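PDB 4GQ2: nucleoporin nup120 from Schizosaccharomyces pombe, which serves as a structural component of the nuclear pore complex, the assembly through which transport into and out of the nucleus passes. Local coordinates for residues Y913-D924 against I938-A949. Residues are numbered along the deposited sequence; the frame is centred on the assembly and turned at random.
Sequences YIDALEFSLLAD and ITHETLKTACAA
S920 and T942 meet at the tight middle of this antiparallel helix pair, S920 OG lying 3.0 Å from T942 OG1 in a hydrogen bond that either hydroxyl could donate. S920 is a knob in a hole formed by I938, E941, T942 and T945; its OG, anti to the backbone N (chi1 -167°), points into that hole. The segment axes come within 8.4 Å of each other at an angle of 153°, a close approach consistent with the small A916, S920 and A923 facing T942 and T945. T945 turns its OG1 back onto its own helix, 2.8 Å from E941 O and 2.9 Å from T942 O, and lays CG2 against A916. Beyond S920, I938 runs CD1 up to A923 CB, at 3.9 Å.

At the A949 end the helices stay close, but the contact is apolar and partly exposed. L917 reaches over A946 with CD1, and A948 CB sits over one face of the Y913 ring, 4.0 Å from its centroid, in a CH-pi contact. With an alanine in place of Y913, A948 CB would probably lose the ring it packs on, leaving a gap at this margin. The loose side belongs to L921, T939 and D924: L921 CD2 comes only to 4.4 Å from T942 CG2, and D924 lays CB and OD2 by I938 CG2, while OD1 pairs with K927 in a salt bridge.

The two are the last helices of the chain, within the HEAT-repeat region. Helix 895-909 packs against both: S904 touches S920, and its OG lies within hydrogen-bonding reach of E941 OE2 and A916 O. D915 and F919 rest on helix 856-864, D915 also forming a salt bridge with a basic side chain of another protein's chain.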
ATOM      1  N   TYR A 913     -32.314  -2.830  15.170  1.00 63.11           N
ATOM      2  CA  TYR A 913     -33.745  -3.125  15.178  1.00 62.12           C
ATOM      3  C   TYR A 913     -34.683  -1.921  15.038  1.00 59.86           C
ATOM      4  O   TYR A 913     -35.785  -2.063  14.509  1.00 71.72           O
ATOM      5  CB  TYR A 913     -34.104  -3.975  16.403  1.00 70.33           C
ATOM      6  CG  TYR A 913     -33.286  -5.248  16.508  1.00 71.19           C
ATOM      7  CD1 TYR A 913     -33.415  -6.265  15.558  1.00 67.97           C
ATOM      8  CD2 TYR A 913     -32.380  -5.436  17.553  1.00 68.37           C
ATOM      9  CE1 TYR A 913     -32.669  -7.429  15.646  1.00 70.38           C
ATOM     10  CE2 TYR A 913     -31.627  -6.598  17.649  1.00 74.14           C
ATOM     11  CZ  TYR A 913     -31.778  -7.591  16.695  1.00 78.60           C
ATOM     12  OH  TYR A 913     -31.033  -8.746  16.781  1.00 80.87           O
ATOM     13  N   ILE A 914     -34.248  -0.746  15.485  1.00 57.02           N
ATOM     14  CA  ILE A 914     -35.058   0.472  15.352  1.00 61.64           C
ATOM     15  C   ILE A 914     -35.191   0.900  13.889  1.00 61.29           C
ATOM     16  O   ILE A 914     -36.279   1.260  13.435  1.00 57.20           O
ATOM     17  CB  ILE A 914     -34.488   1.655  16.183  1.00 69.58           C
ATOM     18  CG1 ILE A 914     -34.093   1.206  17.603  1.00 76.63           C
ATOM     19  CG2 ILE A 914     -35.470   2.826  16.215  1.00 61.31           C
ATOM     20  CD1 ILE A 914     -35.254   0.948  18.551  1.00 80.77           C
ATOM     21  N   ASP A 915     -34.071   0.867  13.169  1.00 58.49           N
ATOM     22  CA  ASP A 915     -34.034   1.245  11.760  1.00 53.97           C
ATOM     23  C   ASP A 915     -34.688   0.171  10.888  1.00 52.67           C
ATOM     24  O   ASP A 915     -35.380   0.488   9.911  1.00 53.65           O
ATOM     25  CB  ASP A 915     -32.590   1.477  11.307  1.00 57.53           C
ATOM     26  CG  ASP A 915     -31.864   2.488  12.165  1.00 51.26           C
ATOM     27  OD1 ASP A 915     -32.148   3.700  12.050  1.00 44.20           O
ATOM     28  OD2 ASP A 915     -30.993   2.067  12.950  1.00 61.47           O
ATOM     29  N   ALA A 916     -34.457  -1.095  11.240  1.00 46.15           N
ATOM     30  CA  ALA A 916     -35.115  -2.222  10.571  1.00 50.61           C
ATOM     31  C   ALA A 916     -36.637  -2.106  10.657  1.00 56.15           C
ATOM     32  O   ALA A 916     -37.343  -2.497   9.729  1.00 51.23           O
ATOM     33  CB  ALA A 916     -34.652  -3.545  11.162  1.00 45.37           C
ATOM     34  N   LEU A 917     -37.123  -1.562  11.775  1.00 55.08           N
ATOM     35  CA  LEU A 917     -38.548  -1.355  12.007  1.00 52.75           C
ATOM     36  C   LEU A 917     -39.036  -0.209  11.129  1.00 51.98           C
ATOM     37  O   LEU A 917     -40.023  -0.351  10.405  1.00 59.11           O
ATOM     38  CB  LEU A 917     -38.799  -1.028  13.488  1.00 62.55           C
ATOM     39  CG  LEU A 917     -40.124  -1.312  14.219  1.00 66.20           C
ATOM     40  CD1 LEU A 917     -39.973  -0.976  15.696  1.00 75.78           C
ATOM     41  CD2 LEU A 917     -41.321  -0.569  13.654  1.00 48.23           C
ATOM     42  N   GLU A 918     -38.334   0.921  11.198  1.00 52.61           N
ATOM     43  CA  GLU A 918     -38.713   2.122  10.454  1.00 52.86           C
ATOM     44  C   GLU A 918     -38.739   1.880   8.945  1.00 52.03           C
ATOM     45  O   GLU A 918     -39.646   2.351   8.256  1.00 49.89           O
ATOM     46  CB  GLU A 918     -37.815   3.306  10.827  1.00 57.61           C
ATOM     47  CG  GLU A 918     -38.042   3.793  12.259  1.00 88.14           C
ATOM     48  CD  GLU A 918     -37.293   5.072  12.610  1.00 90.46           C
ATOM     49  OE1 GLU A 918     -36.473   5.541  11.791  1.00 94.83           O
ATOM     50  OE2 GLU A 918     -37.527   5.611  13.718  1.00 73.77           O
ATOM     51  N   PHE A 919     -37.764   1.123   8.439  1.00 44.75           N
ATOM     52  CA  PHE A 919     -37.715   0.801   7.009  1.00 49.66           C
ATOM     53  C   PHE A 919     -38.845  -0.136   6.602  1.00 50.86           C
ATOM     54  O   PHE A 919     -39.325  -0.080   5.467  1.00 42.54           O
ATOM     55  CB  PHE A 919     -36.357   0.201   6.606  1.00 46.99           C
ATOM     56  CG  PHE A 919     -35.291   1.230   6.355  1.00 44.65           C
ATOM     57  CD1 PHE A 919     -35.482   2.233   5.412  1.00 44.24           C
ATOM     58  CD2 PHE A 919     -34.093   1.194   7.056  1.00 48.47           C
ATOM     59  CE1 PHE A 919     -34.503   3.185   5.178  1.00 47.57           C
ATOM     60  CE2 PHE A 919     -33.107   2.142   6.827  1.00 49.51           C
ATOM     61  CZ  PHE A 919     -33.312   3.139   5.888  1.00 43.49           C
ATOM     62  N   SER A 920     -39.256  -1.000   7.531  1.00 52.41           N
ATOM     63  CA  SER A 920     -40.373  -1.912   7.302  1.00 56.87           C
ATOM     64  C   SER A 920     -41.679  -1.126   7.187  1.00 55.86           C
ATOM     65  O   SER A 920     -42.496  -1.396   6.296  1.00 47.79           O
ATOM     66  CB  SER A 920     -40.463  -2.953   8.417  1.00 58.87           C
ATOM     67  OG  SER A 920     -41.332  -4.005   8.050  1.00 49.02           O
ATOM     68  N   LEU A 921     -41.841  -0.135   8.068  1.00 51.45           N
ATOM     69  CA  LEU A 921     -42.993   0.773   8.048  1.00 53.86           C
ATOM     70  C   LEU A 921     -42.972   1.617   6.786  1.00 49.61           C
ATOM     71  O   LEU A 921     -44.019   1.925   6.211  1.00 57.12           O
ATOM     72  CB  LEU A 921     -43.014   1.685   9.290  1.00 49.04           C
ATOM     73  CG  LEU A 921     -43.266   1.049  10.666  1.00 57.21           C
ATOM     74  CD1 LEU A 921     -42.894   2.011  11.787  1.00 50.85           C
ATOM     75  CD2 LEU A 921     -44.707   0.574  10.830  1.00 59.73           C
ATOM     76  N   LEU A 922     -41.767   1.987   6.364  1.00 54.03           N
ATOM     77  CA  LEU A 922     -41.593   2.732   5.132  1.00 48.24           C
ATOM     78  C   LEU A 922     -41.963   1.881   3.924  1.00 43.33           C
ATOM     79  O   LEU A 922     -42.617   2.375   3.007  1.00 49.79           O
ATOM     80  CB  LEU A 922     -40.171   3.301   5.019  1.00 53.41           C
ATOM     81  CG  LEU A 922     -40.021   4.753   5.504  1.00 62.52           C
ATOM     82  CD1 LEU A 922     -38.563   5.118   5.758  1.00 58.38           C
ATOM     83  CD2 LEU A 922     -40.659   5.729   4.519  1.00 48.46           C
ATOM     84  N   ALA A 923     -41.573   0.605   3.936  1.00 41.88           N
ATOM     85  CA  ALA A 923     -41.936  -0.326   2.853  1.00 49.42           C
ATOM     86  C   ALA A 923     -43.448  -0.416   2.702  1.00 54.18           C
ATOM     87  O   ALA A 923     -43.971  -0.409   1.586  1.00 47.66           O
ATOM     88  CB  ALA A 923     -41.341  -1.706   3.095  1.00 41.78           C
ATOM     89  N   ASP A 924     -44.137  -0.483   3.842  1.00 63.89           N
ATOM     90  CA  ASP A 924     -45.597  -0.500   3.888  1.00 61.97           C
ATOM     91  C   ASP A 924     -46.190   0.793   3.318  1.00 59.97           C
ATOM     92  O   ASP A 924     -47.072   0.747   2.462  1.00 59.21           O
ATOM     93  CB  ASP A 924     -46.074  -0.719   5.326  1.00 58.57           C
ATOM     94  CG  ASP A 924     -47.399  -1.448   5.397  1.00 72.95           C
ATOM     95  OD1 ASP A 924     -48.330  -1.071   4.649  1.00 76.69           O
ATOM     96  OD2 ASP A 924     -47.506  -2.401   6.204  1.00 65.23           O
ATOM     97  N   ILE A 938     -44.328  -7.839   3.879  1.00 43.50           N
ATOM     98  CA  ILE A 938     -43.996  -6.621   4.619  1.00 46.86           C
ATOM     99  C   ILE A 938     -44.524  -6.657   6.055  1.00 47.33           C
ATOM    100  O   ILE A 938     -43.783  -6.349   6.989  1.00 51.46           O
ATOM    101  CB  ILE A 938     -44.493  -5.347   3.888  1.00 53.53           C
ATOM    102  CG1 ILE A 938     -43.638  -5.087   2.643  1.00 48.65           C
ATOM    103  CG2 ILE A 938     -44.473  -4.130   4.815  1.00 54.08           C
ATOM    104  CD1 ILE A 938     -44.156  -3.986   1.739  1.00 43.88           C
ATOM    105  N   THR A 939     -45.794  -7.028   6.229  1.00 50.68           N
ATOM    106  CA  THR A 939     -46.397  -7.082   7.566  1.00 52.37           C
ATOM    107  C   THR A 939     -45.752  -8.189   8.387  1.00 56.11           C
ATOM    108  O   THR A 939     -45.620  -8.065   9.611  1.00 54.82           O
ATOM    109  CB  THR A 939     -47.926  -7.288   7.541  1.00 62.72           C
ATOM    110  OG1 THR A 939     -48.227  -8.601   7.056  1.00 79.71           O
ATOM    111  CG2 THR A 939     -48.616  -6.240   6.668  1.00 58.60           C
ATOM    112  N   HIS A 940     -45.355  -9.266   7.707  1.00 52.04           N
ATOM    113  CA  HIS A 940     -44.529 -10.313   8.314  1.00 55.75           C
ATOM    114  C   HIS A 940     -43.262  -9.718   8.870  1.00 61.30           C
ATOM    115  O   HIS A 940     -42.947  -9.915  10.047  1.00 53.28           O
ATOM    116  CB  HIS A 940     -44.200 -11.395   7.293  1.00 55.02           C
ATOM    117  CG  HIS A 940     -45.302 -12.414   7.097  1.00 64.16           C
ATOM    118  ND1 HIS A 940     -45.078 -13.622   6.549  1.00 66.40           N
ATOM    119  CD2 HIS A 940     -46.660 -12.372   7.412  1.00 56.68           C
ATOM    120  CE1 HIS A 940     -46.232 -14.311   6.499  1.00 63.56           C
ATOM    121  NE2 HIS A 940     -47.196 -13.546   7.031  1.00 59.75           N
ATOM    122  N   GLU A 941     -42.537  -8.969   8.039  1.00 57.66           N
ATOM    123  CA  GLU A 941     -41.312  -8.306   8.485  1.00 66.29           C
ATOM    124  C   GLU A 941     -41.537  -7.275   9.591  1.00 61.36           C
ATOM    125  O   GLU A 941     -40.735  -7.193  10.523  1.00 62.14           O
ATOM    126  CB  GLU A 941     -40.533  -7.693   7.316  1.00 74.22           C
ATOM    127  CG  GLU A 941     -39.387  -8.571   6.826  1.00 81.65           C
ATOM    128  CD  GLU A 941     -38.172  -8.551   7.746  1.00 73.47           C
ATOM    129  OE1 GLU A 941     -37.689  -9.642   8.118  1.00 85.88           O
ATOM    130  OE2 GLU A 941     -37.693  -7.450   8.092  1.00 62.71           O
ATOM    131  N   THR A 942     -42.619  -6.503   9.503  1.00 48.81           N
ATOM    132  CA  THR A 942     -42.947  -5.559  10.574  1.00 55.85           C
ATOM    133  C   THR A 942     -43.020  -6.262  11.934  1.00 61.18           C
ATOM    134  O   THR A 942     -42.399  -5.808  12.903  1.00 63.65           O
ATOM    135  CB  THR A 942     -44.258  -4.791  10.306  1.00 49.91           C
ATOM    136  OG1 THR A 942     -44.161  -4.103   9.057  1.00 53.11           O
ATOM    137  CG2 THR A 942     -44.515  -3.771  11.412  1.00 43.91           C
ATOM    138  N   LEU A 943     -43.771  -7.365  11.995  1.00 59.78           N
ATOM    139  CA  LEU A 943     -43.907  -8.146  13.226  1.00 65.68           C
ATOM    140  C   LEU A 943     -42.532  -8.537  13.739  1.00 65.77           C
ATOM    141  O   LEU A 943     -42.140  -8.170  14.850  1.00 65.07           O
ATOM    142  CB  LEU A 943     -44.760  -9.406  13.003  1.00 59.15           C
ATOM    143  CG  LEU A 943     -46.273  -9.267  12.783  1.00 67.71           C
ATOM    144  CD1 LEU A 943     -46.890 -10.626  12.471  1.00 67.17           C
ATOM    145  CD2 LEU A 943     -46.967  -8.621  13.979  1.00 55.00           C
ATOM    146  N   LYS A 944     -41.805  -9.262  12.895  1.00 60.42           N
ATOM    147  CA  LYS A 944     -40.449  -9.718  13.172  1.00 67.49           C
ATOM    148  C   LYS A 944     -39.527  -8.602  13.689  1.00 73.23           C
ATOM    149  O   LYS A 944     -38.684  -8.843  14.558  1.00 80.31           O
ATOM    150  CB  LYS A 944     -39.876 -10.349  11.900  1.00 60.54           C
ATOM    151  CG  LYS A 944     -38.618 -11.177  12.077  1.00 66.56           C
ATOM    152  CD  LYS A 944     -38.347 -11.983  10.813  1.00 71.94           C
ATOM    153  CE  LYS A 944     -36.874 -12.325  10.657  1.00 72.37           C
ATOM    154  NZ  LYS A 944     -36.361 -13.141  11.793  1.00 87.18           N
ATOM    155  N   THR A 945     -39.700  -7.387  13.170  1.00 63.63           N
ATOM    156  CA  THR A 945     -38.805  -6.278  13.508  1.00 72.92           C
ATOM    157  C   THR A 945     -39.233  -5.508  14.761  1.00 80.51           C
ATOM    158  O   THR A 945     -38.399  -5.228  15.629  1.00 68.58           O
ATOM    159  CB  THR A 945     -38.588  -5.318  12.317  1.00 62.86           C
ATOM    160  OG1 THR A 945     -39.850  -4.845  11.836  1.00 65.39           O
ATOM    161  CG2 THR A 945     -37.851  -6.032  11.192  1.00 49.15           C
ATOM    162  N   ALA A 946     -40.524  -5.178  14.848  1.00 84.30           N
ATOM    163  CA  ALA A 946     -41.102  -4.529  16.033  1.00 72.63           C
ATOM    164  C   ALA A 946     -40.834  -5.336  17.302  1.00 81.37           C
ATOM    165  O   ALA A 946     -40.426  -4.778  18.329  1.00 74.69           O
ATOM    166  CB  ALA A 946     -42.599  -4.313  15.850  1.00 61.38           C
ATOM    167  N   CYS A 947     -41.056  -6.648  17.210  1.00 71.14           N
ATOM    168  CA  CYS A 947     -40.849  -7.575  18.324  1.00 72.88           C
ATOM    169  C   CYS A 947     -39.401  -7.575  18.818  1.00 74.19           C
ATOM    170  O   CYS A 947     -39.147  -7.660  20.022  1.00 93.71           O
ATOM    171  CB  CYS A 947     -41.287  -8.990  17.924  1.00 71.41           C
ATOM    172  SG  CYS A 947     -40.857 -10.318  19.078  1.00 74.20           S
ATOM    173  N   ALA A 948     -38.459  -7.460  17.887  1.00 79.72           N
ATOM    174  CA  ALA A 948     -37.040  -7.489  18.221  1.00 76.91           C
ATOM    175  C   ALA A 948     -36.561  -6.182  18.854  1.00 75.13           C
ATOM    176  O   ALA A 948     -35.581  -6.173  19.600  1.00 75.07           O
ATOM    177  CB  ALA A 948     -36.219  -7.823  16.987  1.00 69.43           C
ATOM    178  N   ALA A 949     -37.256  -5.086  18.559  1.00 73.05           N
ATOM    179  CA  ALA A 949     -36.895  -3.775  19.092  1.00 66.50           C
ATOM    180  C   ALA A 949     -37.542  -3.498  20.449  1.00 81.06           C
ATOM    181  O   ALA A 949     -37.001  -2.738  21.258  1.00 89.21           O
ATOM    182  CB  ALA A 949     -37.265  -2.687  18.097  1.00 67.22           C
TER